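Side-chain contacts in toluene, o-xylene monooxygenase oxygenase subunit (Pseudomonas stutzeri, PDB 2INC), which forms part of the oxygenase component of a bacterial multicomponent monooxygenase that probably hydroxylates toluene and o-xylene: residues A263-K266 with M267-K271; D72-Y76 with R77-L81; E197-E200 with K201-I204; T241-G244 with L245-Q248. All coordinates share one frame; numbering follows the deposited sequence.

Overall arrangement
All four contacts are local, between residues three to five apart on or beside a helix, yet their chemistry follows their place in the fold. Contacts 1 and 4 both use helix 241-268, near its C-terminal and N-terminal ends, with centres about 34 Å apart on opposite sides of the chain's centre. Contact 1 is partly buried and meets no other protein chain; contacts 2, 3 and 4 are buried. Contact 2 starts helix 76-99 with a threonine hydroxyl, and contact 3 adds a salt bridge near the end of helix 190-202; both also meet the chain of another protein. Contact 4 is leucine-rich and touches the second copy of this protein.

Contact 1 (A263-K266 with M267-K271); sequences ALVK and MALEK
V265 sets its CG1 opposite the backbone N (chi1 161°), while L269 swings CG away from its own carbonyl carbon (chi1 -63°), and the two groups come side by side, pointing the same way. This is the i to i+4 pairing of an alpha helix, here near the C-terminal end of helix 241-268. V265 CG1 and L269 CG are 4.1 Å apart, an ordinary van der Waals contact. The same pair is tied through the backbone, L269 N giving a hydrogen bond of 2.9 Å to V265 O. One and two residues earlier, A268 N reaches L264 O at 2.8 Å and M267 N reaches A263 O at 3.0 Å, the first of these the straighter, at 170° about the hydrogen.

M267 runs out fully extended to pack on H62 and F68, whereas V265 meets F212 and L217 of helix 208-237, so residues two apart face different parts of the fold. The carboxylate of E270 also turns to H62, OE1 accepting a hydrogen bond from its NE2. Here the chain leaves through a type I turn from A268 to K271, with K271 N bonded to A268 O at 3.1 Å.

Contact 2 (D72-Y76 with R77-L81); sequences DQLVY and RTYNL
Y76 and N80 are set with ring and amide planes 89° apart, the amide oxygen pressed over one face of the ring. N80 OD1 sits 3.0 Å from Y76 CE1, displaced toward the rim and not over the ring centre. The ring reaches this place because CG stands opposite the backbone N (chi1 180°), while N80 has CG anti to its own carbonyl carbon. At the far end Y76 OH hydrogen-bonds to an aromatic and a polar side chain of the chain of another protein. With the Y76 ring cut back to an alanine here, N80 OD1 is likely to lose the face it lies over, and the two groups of the other protein their hydroxyl mate.

L74 meets Y79 differently: its CD1 comes to the ring's edge, near the ring plane, 4.1 Å from Y79 CD2. Y79 OH continues outward to D154 and to an aromatic side chain of the other protein's chain, and its ring lies against that of Y150.

V75 and T78, by contrast, slant across one another, and the T78 hydroxyl folds back on the chain. V75 N donates to T78 OG1 at 3.1 Å, almost straight at 171°, and a water joins T78 OG1 to Q73 O, 2.6 Å from each. Y79 N closes the first helical turn on V75 O at 2.8 Å. With V75 as N-cap and T78 three residues on, the bond from V75 N is one half of a capping box; valine has no side-chain acceptor to supply the other half at this start of helix 76-99.

Contact 3 (E197-E200 with K201-I204); sequences ELIE and KALI
K201 NZ donates to E197 OE2 at 2.8 Å, an i to i+4 salt bridge near the C-terminal end of helix 190-202. E197 carries CG anti to its backbone N (chi1 179°) and K201 carries its own anti to the carbonyl carbon (chi1 -69°), which lets the two extended chains run side by side, with K201 CE 4.0 Å from E197 CG. The ammonium takes the anti lone pair, the one facing away from the other carboxylate oxygen. That second oxygen, OE1, is held by K291 of helix 274-299, so each oxygen of this carboxylate has its own lysine.

E200 is satisfied differently: R196 and an aromatic side chain of the chain of another protein hold OE2, and backbone of that chain holds OE1. Along the helix K201 N bonds to E197 O at 3.0 Å, A202 N to L198 O at 2.9 Å and L203 N to I199 O at 2.9 Å, the last bent to 147°. L203 also lays its CG 4.1 Å from I199 CG1.

A methionine in place of K201 would probably leave E197 OE2 without its charged mate and K291 to balance the carboxylate alone. Two lysines on one carboxylate probably favour its ionised form, and link this turn electrostatically to helix 274-299.

Contact 4 (T241-G244 with L245-Q248); sequences TLLG and LLAQ
The opening turns of helix 241-268 are a run of leucines interrupted by a glycine, and the contact starts where T241 and L245 lie side by side, pointing the same way. L245 turns its CG away from its own carbonyl carbon (chi1 -68°), which carries CD1 to 4.1 Å from T241 OG1. That hydroxyl is buried against the methyl with no polar partner in the model, and the threonine's first torsion, 122°, is away from any staggered position.

The backbone is well paired. L245 N bonds to T241 O at 2.9 Å, and L246 N to L242 O at 2.7 Å, the straightest of the set at 172°. A247 N reaches L243 O at 2.9 Å, while the bond from Q248 N to G244 O is weak at 3.3 Å. The apolar touches within these turns are long, L242 CD2 to L246 CD2 being 4.5 Å.

The leucines turn mainly outward: L242 and L245 pack on helix 76-99, and L243 and L246 on Y118. Q248 NE2 instead bonds to Q96 O of the second subunit. Cohesion within these turns thus rests chiefly on backbone hydrogen bonds, while most of the side chains pack on other parts of the chain, and Q248 on the second subunit.

Contact 1 (A263-K266 with M267-K271)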
loop_
_atom_site.group_PDB
_atom_site.type_symbol
_atom_site.label_atom_id
_atom_site.label_comp_id
_atom_site.label_asym_id
_atom_site.label_seq_id
_atom_site.Cartn_x
_atom_site.Cartn_y
_atom_site.Cartn_z
ATOM N N ALA B 263 2.128 27.534 19.997
ATOM C CA ALA B 263 3.553 27.247 19.834
ATOM C C ALA B 263 4.258 28.388 19.156
ATOM O O ALA B 263 5.383 28.739 19.533
ATOM C CB ALA B 263 3.788 25.926 19.120
ATOM N N LEU B 264 3.596 28.996 18.177
ATOM C CA LEU B 264 4.192 30.109 17.465
ATOM C C LEU B 264 4.342 31.365 18.342
ATOM O O LEU B 264 5.372 32.027 18.315
ATOM C CB LEU B 264 3.397 30.437 16.202
ATOM C CG LEU B 264 4.021 31.466 15.221
ATOM C CD1 LEU B 264 5.408 31.084 14.745
ATOM C CD2 LEU B 264 3.111 31.665 14.054
ATOM N N VAL B 265 3.306 31.693 19.101
ATOM C CA VAL B 265 3.387 32.846 20.006
ATOM C C VAL B 265 4.540 32.559 20.980
ATOM O O VAL B 265 5.386 33.451 21.242
ATOM C CB VAL B 265 2.085 33.067 20.747
ATOM C CG1 VAL B 265 2.315 33.948 22.023
ATOM C CG2 VAL B 265 1.055 33.697 19.813
ATOM N N LYS B 266 4.609 31.318 21.467
ATOM C CA LYS B 266 5.697 30.937 22.357
ATOM C C LYS B 266 7.044 31.291 21.751
ATOM O O LYS B 266 7.929 31.914 22.404
ATOM C CB LYS B 266 5.642 29.450 22.685
ATOM C CG LYS B 266 6.676 29.035 23.719
ATOM C CD LYS B 266 6.477 27.637 24.155
ATOM C CE LYS B 266 7.621 27.209 25.045
ATOM N NZ LYS B 266 7.692 25.715 25.173
ATOM N N MET B 267 7.240 30.851 20.507
ATOM C CA MET B 267 8.488 31.126 19.832
ATOM C C MET B 267 8.714 32.624 19.684
ATOM O O MET B 267 9.807 33.102 19.938
ATOM C CB MET B 267 8.526 30.412 18.487
ATOM C CG MET B 267 9.727 30.790 17.686
ATOM S SD MET B 267 9.663 29.850 16.159
ATOM C CE MET B 267 11.226 30.291 15.435
ATOM N N ALA B 268 7.695 33.372 19.261
ATOM C CA ALA B 268 7.806 34.809 19.128
ATOM C C ALA B 268 8.265 35.485 20.432
ATOM O O ALA B 268 9.080 36.403 20.395
ATOM C CB ALA B 268 6.482 35.411 18.635
ATOM N N LEU B 269 7.771 34.999 21.570
ATOM C CA LEU B 269 8.121 35.580 22.890
ATOM C C LEU B 269 9.589 35.354 23.279
ATOM O O LEU B 269 10.039 35.901 24.270
ATOM C CB LEU B 269 7.206 35.043 23.983
ATOM C CG LEU B 269 5.720 35.383 23.836
ATOM C CD1 LEU B 269 4.967 35.086 25.170
ATOM C CD2 LEU B 269 5.518 36.785 23.420
ATOM N N GLU B 270 10.332 34.564 22.513
ATOM C CA GLU B 270 11.778 34.419 22.740
ATOM C C GLU B 270 12.536 35.719 22.462
ATOM O O GLU B 270 13.612 35.945 23.014
ATOM C CB GLU B 270 12.378 33.309 21.880
ATOM C CG GLU B 270 11.923 31.884 22.179
ATOM C CD GLU B 270 12.345 30.934 21.058
ATOM O OE1 GLU B 270 12.983 31.401 20.079
ATOM O OE2 GLU B 270 12.045 29.722 21.154
ATOM N N LYS B 271 11.953 36.580 21.640
ATOM C CA LYS B 271 12.564 37.835 21.254
ATOM C C LYS B 271 11.920 39.016 21.984
ATOM O O LYS B 271 10.705 39.104 22.055
ATOM C CB LYS B 271 12.431 38.022 19.749
ATOM C CG LYS B 271 13.010 39.324 19.279
ATOM C CD LYS B 271 13.484 39.238 17.848
ATOM C CE LYS B 271 14.302 40.478 17.486
ATOM N NZ LYS B 271 13.516 41.727 17.739
#

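Contact 2 (D72-Y76 with R77-L81)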
loop_
_atom_site.group_PDB
_atom_site.type_symbol
_atom_site.label_atom_id
_atom_site.label_comp_id
_atom_site.label_asym_id
_atom_site.label_seq_id
_atom_site.Cartn_x
_atom_site.Cartn_y
_atom_site.Cartn_z
ATOM N N ASP B 72 1.897 19.270 16.771
ATOM C CA ASP B 72 1.265 18.044 16.300
ATOM C C ASP B 72 2.099 17.337 15.200
ATOM O O ASP B 72 1.819 16.214 14.858
ATOM C CB ASP B 72 -0.162 18.343 15.762
ATOM C CG ASP B 72 -1.172 18.667 16.879
ATOM O OD1 ASP B 72 -1.055 19.748 17.516
ATOM O OD2 ASP B 72 -2.088 17.849 17.118
ATOM N N GLN B 73 3.109 18.003 14.645
ATOM C CA GLN B 73 4.018 17.405 13.648
ATOM C C GLN B 73 3.310 16.887 12.409
ATOM O O GLN B 73 3.711 15.901 11.817
ATOM C CB GLN B 73 4.878 16.290 14.269
ATOM C CG GLN B 73 5.751 16.852 15.380
ATOM C CD GLN B 73 6.775 15.893 15.949
ATOM O OE1 GLN B 73 7.067 15.954 17.152
ATOM N NE2 GLN B 73 7.328 15.006 15.122
ATOM N N LEU B 74 2.264 17.572 11.983
ATOM C CA LEU B 74 1.465 17.050 10.893
ATOM C C LEU B 74 2.258 17.123 9.612
ATOM O O LEU B 74 2.972 18.102 9.357
ATOM C CB LEU B 74 0.211 17.910 10.690
ATOM C CG LEU B 74 -0.953 17.645 11.610
ATOM C CD1 LEU B 74 -2.076 18.676 11.174
ATOM C CD2 LEU B 74 -1.412 16.221 11.367
ATOM N N VAL B 75 2.104 16.088 8.808
ATOM C CA VAL B 75 2.537 16.111 7.438
ATOM C C VAL B 75 1.329 15.667 6.655
ATOM O O VAL B 75 0.358 15.197 7.227
ATOM C CB VAL B 75 3.742 15.189 7.126
ATOM C CG1 VAL B 75 4.977 15.620 7.982
ATOM C CG2 VAL B 75 3.415 13.692 7.324
ATOM N N TYR B 76 1.414 15.814 5.355
ATOM C CA TYR B 76 0.286 15.483 4.506
ATOM C C TYR B 76 -0.196 14.055 4.758
ATOM O O TYR B 76 -1.398 13.809 4.872
ATOM C CB TYR B 76 0.737 15.610 3.097
ATOM C CG TYR B 76 -0.333 15.287 2.065
ATOM C CD1 TYR B 76 -0.492 13.967 1.587
ATOM C CD2 TYR B 76 -1.131 16.303 1.563
ATOM C CE1 TYR B 76 -1.494 13.664 0.633
ATOM C CE2 TYR B 76 -2.081 16.049 0.570
ATOM C CZ TYR B 76 -2.251 14.733 0.110
ATOM O OH TYR B 76 -3.222 14.569 -0.879
ATOM N N ARG B 77 0.739 13.110 4.886
ATOM C CA ARG B 77 0.362 11.715 5.025
ATOM C C ARG B 77 -0.423 11.501 6.315
ATOM O O ARG B 77 -1.412 10.761 6.332
ATOM C CB ARG B 77 1.610 10.835 4.978
ATOM C CG ARG B 77 1.316 9.364 5.012
ATOM C CD ARG B 77 2.674 8.616 5.102
ATOM N NE ARG B 77 3.327 8.839 6.395
ATOM C CZ ARG B 77 2.999 8.219 7.532
ATOM N NH1 ARG B 77 2.024 7.296 7.566
ATOM N NH2 ARG B 77 3.671 8.486 8.652
ATOM N N THR B 78 0.031 12.144 7.398
ATOM C CA THR B 78 -0.579 11.903 8.716
ATOM C C THR B 78 -1.869 12.765 8.864
ATOM O O THR B 78 -2.823 12.342 9.506
ATOM C CB THR B 78 0.406 12.080 9.844
ATOM O OG1 THR B 78 1.008 13.364 9.749
ATOM C CG2 THR B 78 1.521 11.020 9.770
ATOM N N TYR B 79 -1.940 13.894 8.171
ATOM C CA TYR B 79 -3.167 14.697 8.098
ATOM C C TYR B 79 -4.268 13.859 7.487
ATOM O O TYR B 79 -5.377 13.795 8.022
ATOM C CB TYR B 79 -2.968 15.962 7.234
ATOM C CG TYR B 79 -4.272 16.767 7.091
ATOM C CD1 TYR B 79 -5.146 16.548 6.016
ATOM C CD2 TYR B 79 -4.634 17.718 8.053
ATOM C CE1 TYR B 79 -6.351 17.295 5.884
ATOM C CE2 TYR B 79 -5.823 18.431 7.950
ATOM C CZ TYR B 79 -6.676 18.213 6.891
ATOM O OH TYR B 79 -7.875 18.946 6.829
ATOM N N ASN B 80 -4.004 13.228 6.340
ATOM C CA ASN B 80 -5.079 12.470 5.680
ATOM C C ASN B 80 -5.464 11.213 6.483
ATOM O O ASN B 80 -6.659 10.846 6.556
ATOM C CB ASN B 80 -4.734 12.088 4.267
ATOM C CG ASN B 80 -4.738 13.260 3.298
ATOM O OD1 ASN B 80 -3.839 13.361 2.476
ATOM N ND2 ASN B 80 -5.745 14.112 3.356
ATOM N N LEU B 81 -4.499 10.556 7.132
ATOM C CA LEU B 81 -4.854 9.442 8.006
ATOM C C LEU B 81 -5.793 9.889 9.134
ATOM O O LEU B 81 -6.808 9.242 9.414
ATOM C CB LEU B 81 -3.622 8.788 8.639
ATOM C CG LEU B 81 -2.876 7.800 7.756
ATOM C CD1 LEU B 81 -1.546 7.438 8.454
ATOM C CD2 LEU B 81 -3.734 6.539 7.547
HETATM O O HOH W 1 3.103 13.471 11.207
#

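Contact 3 (E197-E200 with K201-I204)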
loop_
_atom_site.group_PDB
_atom_site.type_symbol
_atom_site.label_atom_id
_atom_site.label_comp_id
_atom_site.label_asym_id
_atom_site.label_seq_id
_atom_site.Cartn_x
_atom_site.Cartn_y
_atom_site.Cartn_z
ATOM N N GLU B 197 -18.290 42.112 9.852
ATOM C CA GLU B 197 -17.361 43.246 9.929
ATOM C C GLU B 197 -15.998 42.773 10.362
ATOM O O GLU B 197 -15.001 43.135 9.740
ATOM C CB GLU B 197 -17.878 44.320 10.918
ATOM C CG GLU B 197 -16.922 45.530 11.054
ATOM C CD GLU B 197 -17.509 46.699 11.827
ATOM O OE1 GLU B 197 -18.606 46.589 12.441
ATOM O OE2 GLU B 197 -16.836 47.741 11.853
ATOM N N LEU B 198 -15.945 41.995 11.442
ATOM C CA LEU B 198 -14.684 41.448 11.926
ATOM C C LEU B 198 -13.892 40.693 10.818
ATOM O O LEU B 198 -12.747 41.024 10.519
ATOM C CB LEU B 198 -14.976 40.488 13.058
ATOM C CG LEU B 198 -13.744 39.730 13.583
ATOM C CD1 LEU B 198 -12.549 40.634 14.045
ATOM C CD2 LEU B 198 -14.169 38.771 14.682
ATOM N N ILE B 199 -14.518 39.694 10.206
ATOM C CA ILE B 199 -13.818 38.908 9.200
ATOM C C ILE B 199 -13.542 39.745 7.915
ATOM O O ILE B 199 -12.468 39.597 7.346
ATOM C CB ILE B 199 -14.529 37.564 8.894
ATOM C CG1 ILE B 199 -13.560 36.586 8.184
ATOM C CG2 ILE B 199 -15.652 37.786 7.927
ATOM C CD1 ILE B 199 -12.187 36.255 8.946
ATOM N N GLU B 200 -14.458 40.609 7.428
ATOM C CA GLU B 200 -14.070 41.408 6.256
ATOM C C GLU B 200 -12.845 42.279 6.494
ATOM O O GLU B 200 -11.984 42.385 5.604
ATOM C CB GLU B 200 -15.200 42.292 5.752
ATOM C CG GLU B 200 -16.311 41.446 5.123
ATOM C CD GLU B 200 -17.485 42.295 4.601
ATOM O OE1 GLU B 200 -17.438 43.551 4.657
ATOM O OE2 GLU B 200 -18.457 41.675 4.134
ATOM N N LYS B 201 -12.778 42.935 7.663
ATOM C CA LYS B 201 -11.597 43.746 7.998
ATOM C C LYS B 201 -10.342 42.920 8.199
ATOM O O LYS B 201 -9.256 43.288 7.684
ATOM C CB LYS B 201 -11.846 44.612 9.239
ATOM C CG LYS B 201 -12.883 45.725 8.924
ATOM C CD LYS B 201 -13.097 46.621 10.152
ATOM C CE LYS B 201 -13.910 47.835 9.671
ATOM N NZ LYS B 201 -14.421 48.757 10.782
ATOM N N ALA B 202 -10.477 41.816 8.942
ATOM C CA ALA B 202 -9.346 40.890 9.169
ATOM C C ALA B 202 -8.798 40.360 7.830
ATOM O O ALA B 202 -7.608 40.229 7.670
ATOM C CB ALA B 202 -9.721 39.743 10.107
ATOM N N LEU B 203 -9.649 40.142 6.825
ATOM C CA LEU B 203 -9.187 39.636 5.548
ATOM C C LEU B 203 -8.305 40.582 4.750
ATOM O O LEU B 203 -7.714 40.167 3.729
ATOM C CB LEU B 203 -10.379 39.150 4.688
ATOM C CG LEU B 203 -10.994 37.819 5.195
ATOM C CD1 LEU B 203 -12.199 37.509 4.279
ATOM C CD2 LEU B 203 -9.985 36.765 5.066
ATOM N N ILE B 204 -8.252 41.853 5.159
ATOM C CA ILE B 204 -7.352 42.809 4.497
ATOM C C ILE B 204 -6.171 43.231 5.363
ATOM O O ILE B 204 -5.443 44.202 5.045
ATOM C CB ILE B 204 -8.126 43.989 3.862
ATOM C CG1 ILE B 204 -8.797 44.857 4.922
ATOM C CG2 ILE B 204 -9.154 43.430 2.844
ATOM C CD1 ILE B 204 -9.364 46.135 4.357
#

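Contact 4 (T241-G244 with L245-Q248)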
loop_
_atom_site.group_PDB
_atom_site.type_symbol
_atom_site.label_atom_id
_atom_site.label_comp_id
_atom_site.label_asym_id
_atom_site.label_seq_id
_atom_site.Cartn_x
_atom_site.Cartn_y
_atom_site.Cartn_z
ATOM N N THR B 241 -29.203 16.289 18.245
ATOM C CA THR B 241 -27.993 15.615 18.661
ATOM C C THR B 241 -26.936 15.664 17.555
ATOM O O THR B 241 -25.762 15.730 17.872
ATOM C CB THR B 241 -28.209 14.182 19.319
ATOM O OG1 THR B 241 -27.493 13.163 18.605
ATOM C CG2 THR B 241 -29.684 13.849 19.492
ATOM N N LEU B 242 -27.345 15.685 16.281
ATOM C CA LEU B 242 -26.379 15.717 15.189
ATOM C C LEU B 242 -25.496 16.965 15.360
ATOM O O LEU B 242 -24.264 16.869 15.487
ATOM C CB LEU B 242 -27.103 15.682 13.808
ATOM C CG LEU B 242 -26.327 15.274 12.559
ATOM C CD1 LEU B 242 -27.290 14.867 11.505
ATOM C CD2 LEU B 242 -25.608 16.481 12.066
ATOM N N LEU B 243 -26.108 18.147 15.431
ATOM C CA LEU B 243 -25.285 19.373 15.458
ATOM C C LEU B 243 -24.439 19.406 16.745
ATOM O O LEU B 243 -23.273 19.826 16.747
ATOM C CB LEU B 243 -26.172 20.616 15.330
ATOM C CG LEU B 243 -25.393 21.955 15.295
ATOM C CD1 LEU B 243 -24.215 21.955 14.322
ATOM C CD2 LEU B 243 -26.346 23.053 15.027
ATOM N N GLY B 244 -25.013 18.933 17.844
ATOM C CA GLY B 244 -24.271 18.848 19.122
ATOM C C GLY B 244 -22.999 18.068 18.838
ATOM O O GLY B 244 -21.915 18.536 19.127
ATOM N N LEU B 245 -23.127 16.921 18.184
ATOM C CA LEU B 245 -21.926 16.103 17.892
ATOM C C LEU B 245 -20.999 16.655 16.812
ATOM O O LEU B 245 -19.786 16.546 16.939
ATOM C CB LEU B 245 -22.333 14.669 17.548
ATOM C CG LEU B 245 -22.926 13.899 18.726
ATOM C CD1 LEU B 245 -23.499 12.571 18.216
ATOM C CD2 LEU B 245 -21.879 13.652 19.836
ATOM N N LEU B 246 -21.589 17.173 15.733
ATOM C CA LEU B 246 -20.858 17.792 14.632
ATOM C C LEU B 246 -19.954 18.926 15.150
ATOM O O LEU B 246 -18.765 19.012 14.778
ATOM C CB LEU B 246 -21.857 18.356 13.607
ATOM C CG LEU B 246 -21.227 18.973 12.351
ATOM C CD1 LEU B 246 -20.270 17.907 11.732
ATOM C CD2 LEU B 246 -22.330 19.411 11.296
ATOM N N ALA B 247 -20.501 19.799 15.994
ATOM C CA ALA B 247 -19.766 20.947 16.472
ATOM C C ALA B 247 -18.615 20.498 17.368
ATOM O O ALA B 247 -17.496 21.045 17.343
ATOM C CB ALA B 247 -20.747 21.931 17.221
ATOM N N GLN B 248 -18.866 19.481 18.179
ATOM C CA GLN B 248 -17.772 18.949 19.023
ATOM C C GLN B 248 -16.662 18.324 18.139
ATOM O O GLN B 248 -15.473 18.458 18.459
ATOM C CB GLN B 248 -18.346 17.913 19.990
ATOM C CG GLN B 248 -17.311 17.290 20.922
ATOM C CD GLN B 248 -17.965 16.315 21.876
ATOM O OE1 GLN B 248 -19.191 16.228 21.912
ATOM N NE2 GLN B 248 -17.159 15.579 22.652
#